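Local coordinates for protein leucine aminopeptidase 2 (Saccharomyces cerevisiae, PDB 2XQ0) that acts as a zinc-dependent aminopeptidase of the M1 family that preferentially cleaves di- and tripeptides and also shows low epoxide hydrolase activity, at residues 3-6 and 7-11; 433-436 and 437-441; 449-452 and 453-457. All blocks are in the same frame, centred on the assembly; numbering follows the deposited sequence.

Interaction 1: 3-6 and 7-11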
ATOM      1  N   PRO A   3     -10.308 -22.691 -19.655  1.00 73.71           N
ATOM      2  CA  PRO A   3      -9.552 -23.948 -19.756  1.00 72.07           C
ATOM      3  C   PRO A   3      -9.700 -24.901 -18.557  1.00 66.62           C
ATOM      4  O   PRO A   3     -10.128 -24.497 -17.468  1.00 52.45           O
ATOM      5  CB  PRO A   3      -8.100 -23.473 -19.868  1.00 68.86           C
ATOM      6  CG  PRO A   3      -8.194 -22.086 -20.396  1.00 70.57           C
ATOM      7  CD  PRO A   3      -9.434 -21.514 -19.801  1.00 69.95           C
ATOM      8  N   LEU A   4      -9.289 -26.151 -18.778  1.00 67.43           N
ATOM      9  CA  LEU A   4      -9.476 -27.267 -17.841  1.00 70.30           C
ATOM     10  C   LEU A   4      -8.781 -27.152 -16.473  1.00 67.35           C
ATOM     11  O   LEU A   4      -9.438 -27.283 -15.443  1.00 66.69           O
ATOM     12  CB  LEU A   4      -9.084 -28.594 -18.506  1.00 82.90           C
ATOM     13  CG  LEU A   4      -9.947 -29.103 -19.666  1.00 95.59           C
ATOM     14  CD1 LEU A   4     -10.019 -28.084 -20.802  1.00 97.61           C
ATOM     15  CD2 LEU A   4      -9.423 -30.440 -20.185  1.00101.50           C
ATOM     16  N   SER A   5      -7.466 -26.945 -16.447  1.00 63.33           N
ATOM     17  CA  SER A   5      -6.758 -26.880 -15.163  1.00 73.14           C
ATOM     18  C   SER A   5      -7.284 -25.768 -14.252  1.00 67.56           C
ATOM     19  O   SER A   5      -7.280 -25.906 -13.029  1.00 73.40           O
ATOM     20  CB  SER A   5      -5.254 -26.711 -15.350  1.00 78.92           C
ATOM     21  OG  SER A   5      -4.691 -26.182 -14.161  1.00 73.96           O
ATOM     22  N   ILE A   6      -7.712 -24.663 -14.854  1.00 53.05           N
ATOM     23  CA  ILE A   6      -8.443 -23.626 -14.131  1.00 53.24           C
ATOM     24  C   ILE A   6      -9.758 -24.188 -13.581  1.00 50.79           C
ATOM     25  O   ILE A   6      -9.986 -24.194 -12.369  1.00 45.54           O
ATOM     26  CB  ILE A   6      -8.753 -22.437 -15.050  1.00 50.67           C
ATOM     27  CG1 ILE A   6      -7.451 -21.751 -15.482  1.00 54.76           C
ATOM     28  CG2 ILE A   6      -9.708 -21.462 -14.363  1.00 38.92           C
ATOM     29  CD1 ILE A   6      -6.491 -21.507 -14.339  1.00 52.21           C
ATOM     30  N   GLU A   7     -10.617 -24.648 -14.490  1.00 50.02           N
ATOM     31  CA  GLU A   7     -11.832 -25.381 -14.142  1.00 43.78           C
ATOM     32  C   GLU A   7     -11.538 -26.304 -12.966  1.00 42.84           C
ATOM     33  O   GLU A   7     -12.306 -26.361 -12.014  1.00 42.76           O
ATOM     34  CB  GLU A   7     -12.320 -26.190 -15.353  1.00 56.00           C
ATOM     35  CG  GLU A   7     -13.708 -26.841 -15.214  1.00 64.04           C
ATOM     36  CD  GLU A   7     -14.014 -27.871 -16.317  1.00 66.38           C
ATOM     37  OE1 GLU A   7     -14.753 -27.547 -17.277  1.00 61.89           O
ATOM     38  OE2 GLU A   7     -13.523 -29.015 -16.211  1.00 63.01           O
ATOM     39  N   GLN A   8     -10.409 -27.007 -13.028  1.00 43.49           N
ATOM     40  CA  GLN A   8     -10.026 -27.983 -12.004  1.00 51.28           C
ATOM     41  C   GLN A   8      -9.719 -27.388 -10.615  1.00 46.30           C
ATOM     42  O   GLN A   8      -9.981 -28.024  -9.590  1.00 46.32           O
ATOM     43  CB  GLN A   8      -8.821 -28.800 -12.480  1.00 61.95           C
ATOM     44  CG  GLN A   8      -9.168 -29.985 -13.373  1.00 76.74           C
ATOM     45  CD  GLN A   8      -7.934 -30.661 -13.948  1.00 82.27           C
ATOM     46  OE1 GLN A   8      -6.820 -30.146 -13.830  1.00 81.81           O
ATOM     47  NE2 GLN A   8      -8.128 -31.817 -14.581  1.00 84.96           N
ATOM     48  N   ARG A   9      -9.155 -26.188 -10.583  1.00 43.07           N
ATOM     49  CA  ARG A   9      -8.748 -25.563  -9.321  1.00 38.66           C
ATOM     50  C   ARG A   9      -9.877 -24.780  -8.675  1.00 38.74           C
ATOM     51  O   ARG A   9      -9.849 -24.484  -7.483  1.00 41.65           O
ATOM     52  CB  ARG A   9      -7.562 -24.629  -9.547  1.00 42.20           C
ATOM     53  CG  ARG A   9      -6.304 -25.336  -9.976  1.00 43.02           C
ATOM     54  CD  ARG A   9      -5.082 -24.586  -9.491  1.00 44.17           C
ATOM     55  NE  ARG A   9      -3.887 -24.997 -10.219  1.00 48.49           N
ATOM     56  CZ  ARG A   9      -2.706 -25.210  -9.653  1.00 46.72           C
ATOM     57  NH1 ARG A   9      -2.563 -25.053  -8.341  1.00 47.59           N
ATOM     58  NH2 ARG A   9      -1.672 -25.583 -10.404  1.00 42.62           N
ATOM     59  N   ARG A  10     -10.884 -24.465  -9.471  1.00 37.60           N
ATOM     60  CA  ARG A  10     -11.971 -23.616  -9.025  1.00 41.93           C
ATOM     61  C   ARG A  10     -12.845 -24.323  -8.006  1.00 33.98           C
ATOM     62  O   ARG A  10     -13.122 -25.503  -8.144  1.00 32.83           O
ATOM     63  CB  ARG A  10     -12.808 -23.218 -10.234  1.00 52.97           C
ATOM     64  CG  ARG A  10     -14.117 -22.601  -9.864  1.00 61.26           C
ATOM     65  CD  ARG A  10     -15.135 -22.899 -10.915  1.00 59.60           C
ATOM     66  NE  ARG A  10     -14.861 -22.186 -12.151  1.00 55.25           N
ATOM     67  CZ  ARG A  10     -15.181 -20.915 -12.353  1.00 49.22           C
ATOM     68  NH1 ARG A  10     -15.764 -20.211 -11.394  1.00 48.90           N
ATOM     69  NH2 ARG A  10     -14.911 -20.349 -13.513  1.00 47.22           N
ATOM     70  N   PRO A  11     -13.288 -23.606  -6.972  1.00 36.82           N
ATOM     71  CA  PRO A  11     -14.195 -24.233  -6.011  1.00 26.91           C
ATOM     72  C   PRO A  11     -15.586 -24.420  -6.612  1.00 33.70           C
ATOM     73  O   PRO A  11     -15.930 -23.775  -7.608  1.00 33.06           O
ATOM     74  CB  PRO A  11     -14.247 -23.208  -4.868  1.00 33.08           C
ATOM     75  CG  PRO A  11     -13.914 -21.917  -5.510  1.00 37.27           C
ATOM     76  CD  PRO A  11     -12.926 -22.233  -6.585  1.00 31.59           C
TER

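Interaction 2: 433-436 and 437-441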
ATOM      1  N   ASP A 433     -13.862 -16.018 -15.943  1.00 30.72           N
ATOM      2  CA  ASP A 433     -15.170 -16.182 -16.580  1.00 33.94           C
ATOM      3  C   ASP A 433     -15.597 -14.904 -17.295  1.00 28.53           C
ATOM      4  O   ASP A 433     -16.124 -14.946 -18.394  1.00 26.46           O
ATOM      5  CB  ASP A 433     -16.252 -16.507 -15.547  1.00 33.94           C
ATOM      6  CG  ASP A 433     -15.989 -17.793 -14.809  1.00 42.24           C
ATOM      7  OD1 ASP A 433     -15.251 -18.635 -15.338  1.00 39.46           O
ATOM      8  OD2 ASP A 433     -16.538 -17.963 -13.702  1.00 56.29           O
ATOM      9  N   THR A 434     -15.432 -13.771 -16.630  1.00 26.25           N
ATOM     10  CA  THR A 434     -15.868 -12.501 -17.191  1.00 28.48           C
ATOM     11  C   THR A 434     -15.064 -12.160 -18.442  1.00 32.40           C
ATOM     12  O   THR A 434     -15.604 -11.658 -19.441  1.00 34.16           O
ATOM     13  CB  THR A 434     -15.709 -11.371 -16.169  1.00 31.49           C
ATOM     14  OG1 THR A 434     -16.474 -11.689 -14.994  1.00 35.42           O
ATOM     15  CG2 THR A 434     -16.190 -10.049 -16.775  1.00 24.98           C
ATOM     16  N   LEU A 435     -13.765 -12.426 -18.379  1.00 29.82           N
ATOM     17  CA  LEU A 435     -12.894 -12.158 -19.504  1.00 28.65           C
ATOM     18  C   LEU A 435     -13.385 -12.998 -20.674  1.00 30.27           C
ATOM     19  O   LEU A 435     -13.548 -12.491 -21.785  1.00 35.82           O
ATOM     20  CB  LEU A 435     -11.433 -12.458 -19.132  1.00 27.84           C
ATOM     21  CG  LEU A 435     -10.304 -12.161 -20.128  1.00 34.73           C
ATOM     22  CD1 LEU A 435     -10.150 -10.662 -20.402  1.00 38.17           C
ATOM     23  CD2 LEU A 435      -9.007 -12.734 -19.606  1.00 31.59           C
ATOM     24  N   TYR A 436     -13.658 -14.276 -20.420  1.00 34.94           N
ATOM     25  CA  TYR A 436     -14.103 -15.171 -21.491  1.00 36.26           C
ATOM     26  C   TYR A 436     -15.497 -14.823 -22.031  1.00 30.82           C
ATOM     27  O   TYR A 436     -15.717 -14.865 -23.231  1.00 31.89           O
ATOM     28  CB  TYR A 436     -14.033 -16.642 -21.069  1.00 33.65           C
ATOM     29  CG  TYR A 436     -12.690 -17.299 -21.321  1.00 35.64           C
ATOM     30  CD1 TYR A 436     -11.619 -17.108 -20.454  1.00 29.74           C
ATOM     31  CD2 TYR A 436     -12.498 -18.118 -22.429  1.00 43.24           C
ATOM     32  CE1 TYR A 436     -10.395 -17.719 -20.685  1.00 32.32           C
ATOM     33  CE2 TYR A 436     -11.278 -18.726 -22.674  1.00 41.80           C
ATOM     34  CZ  TYR A 436     -10.233 -18.524 -21.802  1.00 40.07           C
ATOM     35  OH  TYR A 436      -9.028 -19.140 -22.043  1.00 33.15           O
ATOM     36  N   GLU A 437     -16.429 -14.461 -21.156  1.00 37.15           N
ATOM     37  CA  GLU A 437     -17.754 -14.071 -21.630  1.00 44.80           C
ATOM     38  C   GLU A 437     -17.685 -12.805 -22.496  1.00 37.54           C
ATOM     39  O   GLU A 437     -18.469 -12.640 -23.437  1.00 38.03           O
ATOM     40  CB  GLU A 437     -18.719 -13.860 -20.461  1.00 46.70           C
ATOM     41  CG  GLU A 437     -18.935 -15.083 -19.589  1.00 61.18           C
ATOM     42  CD  GLU A 437     -19.445 -14.725 -18.198  1.00 70.72           C
ATOM     43  OE1 GLU A 437     -19.487 -13.517 -17.863  1.00 69.45           O
ATOM     44  OE2 GLU A 437     -19.795 -15.655 -17.437  1.00 74.97           O
ATOM     45  N   PHE A 438     -16.743 -11.918 -22.185  1.00 33.95           N
ATOM     46  CA  PHE A 438     -16.666 -10.634 -22.871  1.00 35.58           C
ATOM     47  C   PHE A 438     -16.076 -10.730 -24.287  1.00 38.66           C
ATOM     48  O   PHE A 438     -16.459  -9.971 -25.179  1.00 39.50           O
ATOM     49  CB  PHE A 438     -15.893  -9.603 -22.038  1.00 27.03           C
ATOM     50  CG  PHE A 438     -16.010  -8.212 -22.566  1.00 29.25           C
ATOM     51  CD1 PHE A 438     -17.152  -7.464 -22.333  1.00 33.33           C
ATOM     52  CD2 PHE A 438     -15.002  -7.665 -23.326  1.00 30.46           C
ATOM     53  CE1 PHE A 438     -17.279  -6.174 -22.838  1.00 36.44           C
ATOM     54  CE2 PHE A 438     -15.119  -6.375 -23.841  1.00 35.47           C
ATOM     55  CZ  PHE A 438     -16.262  -5.634 -23.594  1.00 34.42           C
ATOM     56  N   TYR A 439     -15.152 -11.664 -24.487  1.00 30.02           N
ATOM     57  CA  TYR A 439     -14.465 -11.796 -25.769  1.00 32.79           C
ATOM     58  C   TYR A 439     -14.758 -13.124 -26.492  1.00 36.84           C
ATOM     59  O   TYR A 439     -13.848 -13.937 -26.700  1.00 35.31           O
ATOM     60  CB  TYR A 439     -12.952 -11.670 -25.563  1.00 38.31           C
ATOM     61  CG  TYR A 439     -12.452 -10.297 -25.156  1.00 35.71           C
ATOM     62  CD1 TYR A 439     -12.377  -9.258 -26.078  1.00 37.36           C
ATOM     63  CD2 TYR A 439     -12.017 -10.053 -23.863  1.00 30.68           C
ATOM     64  CE1 TYR A 439     -11.902  -8.003 -25.717  1.00 33.49           C
ATOM     65  CE2 TYR A 439     -11.530  -8.804 -23.493  1.00 32.61           C
ATOM     66  CZ  TYR A 439     -11.476  -7.786 -24.424  1.00 33.84           C
ATOM     67  OH  TYR A 439     -11.002  -6.547 -24.057  1.00 33.66           O
ATOM     68  N   PRO A 440     -16.026 -13.351 -26.882  1.00 38.84           N
ATOM     69  CA  PRO A 440     -16.402 -14.575 -27.606  1.00 42.15           C
ATOM     70  C   PRO A 440     -15.591 -14.752 -28.880  1.00 44.05           C
ATOM     71  O   PRO A 440     -15.187 -15.870 -29.202  1.00 46.11           O
ATOM     72  CB  PRO A 440     -17.869 -14.341 -27.964  1.00 41.49           C
ATOM     73  CG  PRO A 440     -18.353 -13.329 -26.986  1.00 45.90           C
ATOM     74  CD  PRO A 440     -17.172 -12.447 -26.694  1.00 37.94           C
ATOM     75  N   GLU A 441     -15.358 -13.661 -29.598  1.00 43.67           N
ATOM     76  CA  GLU A 441     -14.653 -13.741 -30.870  1.00 48.47           C
ATOM     77  C   GLU A 441     -13.165 -13.999 -30.681  1.00 47.35           C
ATOM     78  O   GLU A 441     -12.472 -14.366 -31.623  1.00 47.76           O
ATOM     79  CB  GLU A 441     -14.877 -12.475 -31.701  1.00 55.40           C
ATOM     80  CG  GLU A 441     -16.303 -12.339 -32.237  1.00 74.75           C
ATOM     81  CD  GLU A 441     -16.419 -11.358 -33.399  1.00 90.30           C
ATOM     82  OE1 GLU A 441     -15.472 -11.264 -34.211  1.00 94.31           O
ATOM     83  OE2 GLU A 441     -17.470 -10.690 -33.506  1.00 94.42           O
TER
HETATM   84  O   HOH W   1     -13.971 -15.964 -24.971  1.00 37.65           O

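Interaction 3: 449-452 and 453-457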
ATOM      1  N   VAL A 449      -3.155 -18.252 -23.846  1.00 44.39           N
ATOM      2  CA  VAL A 449      -2.519 -17.763 -22.624  1.00 37.68           C
ATOM      3  C   VAL A 449      -2.186 -18.945 -21.717  1.00 43.50           C
ATOM      4  O   VAL A 449      -3.063 -19.742 -21.394  1.00 46.29           O
ATOM      5  CB  VAL A 449      -3.447 -16.796 -21.840  1.00 47.35           C
ATOM      6  CG1 VAL A 449      -2.852 -16.466 -20.469  1.00 42.88           C
ATOM      7  CG2 VAL A 449      -3.698 -15.524 -22.633  1.00 42.26           C
ATOM      8  N   ASP A 450      -0.926 -19.075 -21.314  1.00 39.52           N
ATOM      9  CA  ASP A 450      -0.557 -20.149 -20.394  1.00 38.16           C
ATOM     10  C   ASP A 450      -1.044 -19.797 -18.978  1.00 37.30           C
ATOM     11  O   ASP A 450      -0.262 -19.348 -18.132  1.00 30.39           O
ATOM     12  CB  ASP A 450       0.954 -20.339 -20.409  1.00 39.45           C
ATOM     13  CG  ASP A 450       1.411 -21.538 -19.587  1.00 44.60           C
ATOM     14  OD1 ASP A 450       0.559 -22.272 -19.019  1.00 42.67           O
ATOM     15  OD2 ASP A 450       2.644 -21.738 -19.519  1.00 42.32           O
ATOM     16  N   TRP A 451      -2.333 -20.008 -18.729  1.00 30.72           N
ATOM     17  CA  TRP A 451      -2.936 -19.593 -17.472  1.00 37.64           C
ATOM     18  C   TRP A 451      -2.249 -20.255 -16.297  1.00 42.81           C
ATOM     19  O   TRP A 451      -2.158 -19.683 -15.210  1.00 38.00           O
ATOM     20  CB  TRP A 451      -4.438 -19.878 -17.474  1.00 35.84           C
ATOM     21  CG  TRP A 451      -5.176 -19.006 -18.446  1.00 42.90           C
ATOM     22  CD1 TRP A 451      -5.737 -19.392 -19.626  1.00 49.90           C
ATOM     23  CD2 TRP A 451      -5.410 -17.597 -18.333  1.00 37.83           C
ATOM     24  NE1 TRP A 451      -6.315 -18.313 -20.253  1.00 44.71           N
ATOM     25  CE2 TRP A 451      -6.127 -17.199 -19.480  1.00 41.18           C
ATOM     26  CE3 TRP A 451      -5.079 -16.630 -17.377  1.00 36.10           C
ATOM     27  CZ2 TRP A 451      -6.529 -15.883 -19.691  1.00 38.14           C
ATOM     28  CZ3 TRP A 451      -5.478 -15.329 -17.590  1.00 25.12           C
ATOM     29  CH2 TRP A 451      -6.195 -14.964 -18.738  1.00 31.89           C
ATOM     30  N   GLU A 452      -1.739 -21.456 -16.532  1.00 37.89           N
ATOM     31  CA  GLU A 452      -1.106 -22.242 -15.480  1.00 41.04           C
ATOM     32  C   GLU A 452       0.181 -21.604 -14.992  1.00 35.66           C
ATOM     33  O   GLU A 452       0.456 -21.577 -13.795  1.00 38.03           O
ATOM     34  CB  GLU A 452      -0.815 -23.662 -15.989  1.00 50.08           C
ATOM     35  CG  GLU A 452      -1.811 -24.705 -15.522  1.00 64.62           C
ATOM     36  CD  GLU A 452      -1.622 -25.058 -14.064  1.00 70.83           C
ATOM     37  OE1 GLU A 452      -0.559 -24.717 -13.509  1.00 72.07           O
ATOM     38  OE2 GLU A 452      -2.529 -25.675 -13.472  1.00 77.81           O
ATOM     39  N   THR A 453       0.974 -21.092 -15.925  1.00 36.71           N
ATOM     40  CA  THR A 453       2.234 -20.466 -15.568  1.00 38.08           C
ATOM     41  C   THR A 453       1.982 -19.120 -14.898  1.00 39.27           C
ATOM     42  O   THR A 453       2.552 -18.826 -13.846  1.00 35.81           O
ATOM     43  CB  THR A 453       3.147 -20.299 -16.796  1.00 41.96           C
ATOM     44  OG1 THR A 453       3.557 -21.591 -17.244  1.00 45.26           O
ATOM     45  CG2 THR A 453       4.380 -19.494 -16.448  1.00 42.69           C
ATOM     46  N   TRP A 454       1.113 -18.317 -15.501  1.00 33.62           N
ATOM     47  CA  TRP A 454       0.820 -16.994 -14.970  1.00 32.33           C
ATOM     48  C   TRP A 454       0.215 -17.054 -13.569  1.00 30.70           C
ATOM     49  O   TRP A 454       0.664 -16.359 -12.667  1.00 27.72           O
ATOM     50  CB  TRP A 454      -0.113 -16.224 -15.904  1.00 29.64           C
ATOM     51  CG  TRP A 454       0.583 -15.608 -17.082  1.00 32.58           C
ATOM     52  CD1 TRP A 454       0.567 -16.058 -18.371  1.00 34.77           C
ATOM     53  CD2 TRP A 454       1.400 -14.428 -17.079  1.00 31.44           C
ATOM     54  NE1 TRP A 454       1.318 -15.229 -19.170  1.00 35.58           N
ATOM     55  CE2 TRP A 454       1.834 -14.217 -18.403  1.00 31.59           C
ATOM     56  CE3 TRP A 454       1.791 -13.522 -16.087  1.00 27.58           C
ATOM     57  CZ2 TRP A 454       2.648 -13.147 -18.759  1.00 29.79           C
ATOM     58  CZ3 TRP A 454       2.591 -12.461 -16.441  1.00 32.08           C
ATOM     59  CH2 TRP A 454       3.018 -12.283 -17.766  1.00 36.15           C
ATOM     60  N   LEU A 455      -0.811 -17.880 -13.389  1.00 24.60           N
ATOM     61  CA  LEU A 455      -1.529 -17.889 -12.123  1.00 27.19           C
ATOM     62  C   LEU A 455      -0.896 -18.727 -10.999  1.00 30.24           C
ATOM     63  O   LEU A 455      -0.930 -18.326  -9.828  1.00 25.80           O
ATOM     64  CB  LEU A 455      -2.987 -18.286 -12.344  1.00 30.30           C
ATOM     65  CG  LEU A 455      -3.806 -17.356 -13.237  1.00 26.97           C
ATOM     66  CD1 LEU A 455      -5.240 -17.838 -13.300  1.00 32.29           C
ATOM     67  CD2 LEU A 455      -3.760 -15.918 -12.752  1.00 31.26           C
ATOM     68  N   TYR A 456      -0.316 -19.873 -11.327  1.00 29.45           N
ATOM     69  CA  TYR A 456       0.091 -20.819 -10.285  1.00 26.82           C
ATOM     70  C   TYR A 456       1.570 -21.201 -10.258  1.00 33.60           C
ATOM     71  O   TYR A 456       1.987 -21.962  -9.406  1.00 35.91           O
ATOM     72  CB  TYR A 456      -0.785 -22.080 -10.327  1.00 33.56           C
ATOM     73  CG  TYR A 456      -2.219 -21.795  -9.971  1.00 31.92           C
ATOM     74  CD1 TYR A 456      -2.611 -21.698  -8.649  1.00 29.29           C
ATOM     75  CD2 TYR A 456      -3.175 -21.584 -10.959  1.00 36.88           C
ATOM     76  CE1 TYR A 456      -3.921 -21.408  -8.312  1.00 38.12           C
ATOM     77  CE2 TYR A 456      -4.488 -21.290 -10.633  1.00 36.27           C
ATOM     78  CZ  TYR A 456      -4.852 -21.209  -9.310  1.00 39.54           C
ATOM     79  OH  TYR A 456      -6.151 -20.924  -8.973  1.00 48.45           O
ATOM     80  N   LYS A 457       2.369 -20.677 -11.175  1.00 34.72           N
ATOM     81  CA  LYS A 457       3.770 -21.078 -11.217  1.00 36.61           C
ATOM     82  C   LYS A 457       4.610 -19.998 -10.555  1.00 27.75           C
ATOM     83  O   LYS A 457       4.292 -18.816 -10.675  1.00 27.62           O
ATOM     84  CB  LYS A 457       4.208 -21.297 -12.670  1.00 47.99           C
ATOM     85  CG  LYS A 457       5.418 -22.206 -12.864  1.00 57.58           C
ATOM     86  CD  LYS A 457       5.118 -23.293 -13.894  1.00 61.80           C
ATOM     87  CE  LYS A 457       6.083 -23.246 -15.077  1.00 65.12           C
ATOM     88  NZ  LYS A 457       7.462 -23.705 -14.727  1.00 65.13           N
TER
HETATM   89  O   HOH W   2       1.036 -16.759 -22.023  1.00 40.29           O

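Interaction 1: 3-6 and 7-11
Arg9 reaches back along Ser5 because its CG stands beside its own backbone N, trans to the carbonyl carbon (chi1 -66°), while Ser5 turns OG to the side of its carbonyl carbon (chi1 159°). The arginine therefore lays CG against Ser5 O, 3.3 Å away, and runs extended from CG to NE along the same flank of the helix. NE passes Ser5 OG at 4.2 Å, with the hydroxyl lying at the edge of the guanidinium, near its plane. What joins the two polar ends is a third group: Glu452 takes a salt bridge from Arg9 NH2 and a probable hydrogen bond with Ser5 OG, and Tyr456 adds a cation-pi contact to the same arginine. Beside Arg9 in sequence, Gln8 runs extended beyond CG, which lies next to Leu4 O, and its OE1 rests 3.5 Å from Ser5 CA.

Beneath these side chains the main chain winds up from Pro3, which holds the N-cap position and accepts from Glu7 N through its O at 3.0 Å. Leu4 O takes Gln8 N in the same i to i+4 pattern. The last carbonyl carries two donors: Ile6 O receives Arg10 N at 3.0 Å and Arg9 N at 2.8 Å, the latter from above the carbonyl plane. Taking both an i+3 and an i+4 donor in the last turn is consistent with the helix giving out here, and Arg10 is the first residue to leave helical angles. Its guanidinium turns to Asp433. Buried Ile6 meets Leu432, Trp451 and Leu455, while Leu4, Glu7 and Gln8 lie exposed, which makes helix 4-9 a short amphipathic N-terminal helix docked on helices 428-438 and 451-456.

Interaction 2: 433-436 and 437-441
Tyr439 lies across Leu435 one turn after it, and its side chain can be read outward atom by atom. CB starts 3.9 Å from Leu435 O. From there CG, beside the backbone N (chi1 -68°), carries the ring toward the leucine side chain. At the ring, CD2 comes within 3.6 Å of the same oxygen, which sits at the ring edge, near its plane. CE2, one atom further, touches the leucine methyl CD1 at 3.9 Å, the two side chains slanting past each other. OH finishes the path on the backbone carbonyl of Glu409, so the ring spans from the end of helix 428-438 to helix 407-420. One face is covered by Phe438, whose CD2 stands 3.6 Å above the plane, over the ring centre. With an alanine here, Leu435 CD1 and Phe438 CD2 would probably lose the surface they pack on, and Glu409 O its hydroxyl partner.

The backbone ends its helix at the same point. Tyr439 N still bonds to Leu435 O, at 3.2 Å, but the residue itself leaves helical angles, and Pro440 has no N-H to continue the ladder. Water 1 steps in, donating to Tyr436 O and to Tyr439 O, each at 2.7 Å. Two residues before Tyr439, Glu437 lays CG 3.1 Å from Asp433 O, its carboxylate kept apart from that of Asp433, which pairs with Arg10. A final i to i+4 bond, a proline just beyond and a water linking a last-turn carbonyl to that of the first residue beyond are the features of a proline-terminated helix C-terminus, here that of helix 428-438.

Interaction 3: 449-452 and 453-457
Asp450 holds the N-cap position of helix 451-456, and its carboxylate meets Thr453 in the first turn, the two side chains running obliquely past one another. With its CG swung trans to the backbone N (chi1 -174°), the aspartate extends its carboxylate over the start of the helix and divides its oxygens between two donors. OD2 receives the hydroxyl of Thr453 OG1 in a very short bond of 2.5 Å; OD1 takes Thr453 N in a weak capping bond of 3.3 Å. Two contacts from one residue should restrain the carboxylate from rotating, and its negative charge probably interacts well with the helix N-terminus. The aspartate is also the centre of an inverse gamma turn, which bends the chain into the helix.

The aromatic groups are set differently. Val449 crosses Trp454 at about a right angle, its CG1 reaching CD1 of the indole at 4.0 Å. The same methyl lies over the centre of the other indole, that of Trp451, 3.4 Å above its plane, so one valine branch serves both tryptophans. Trp451 also meets Leu455 CD1 through CE3, at 4.3 Å, and it packs as well against Leu432, Leu435 and Ile6. Glu452 bends at chi2 (-74°) and slants across Tyr456, carboxylate and ring planes 41° apart; OE1 approaches the tyrosine CB while OE2 is engaged by Ser5 OG and Arg9 NH2 of helix 4-9.

Trp454 packs on Leu396 of helix 388-403, and its indole N-H is taken up by a solvent molecule: water 2, lying in the ring plane, accepts from Trp454 NE1 at 3.2 Å and from Asp450 N at 3.1 Å.

Overall arrangement
From the N terminus, interaction 1 closes a single turn of helix 4-9 before the chain enters the beta-rich N-terminal region and then the zinc-bearing helices. More than four hundred residues later interaction 2 ends helix 428-438, and after the short helix 443-447, interaction 3 starts helix 451-456. Each is local and complete before the next opens, so they stand in series and none nests in or crosses another. In space they converge: centres lie about 12 to 18 Å apart. Pro3 sits against both Tyr436 and Trp451, and Leu435 CD2 meets Trp451 CH2 at 3.7 Å, joining the chain's beginning to two later helices on the same side of the molecule.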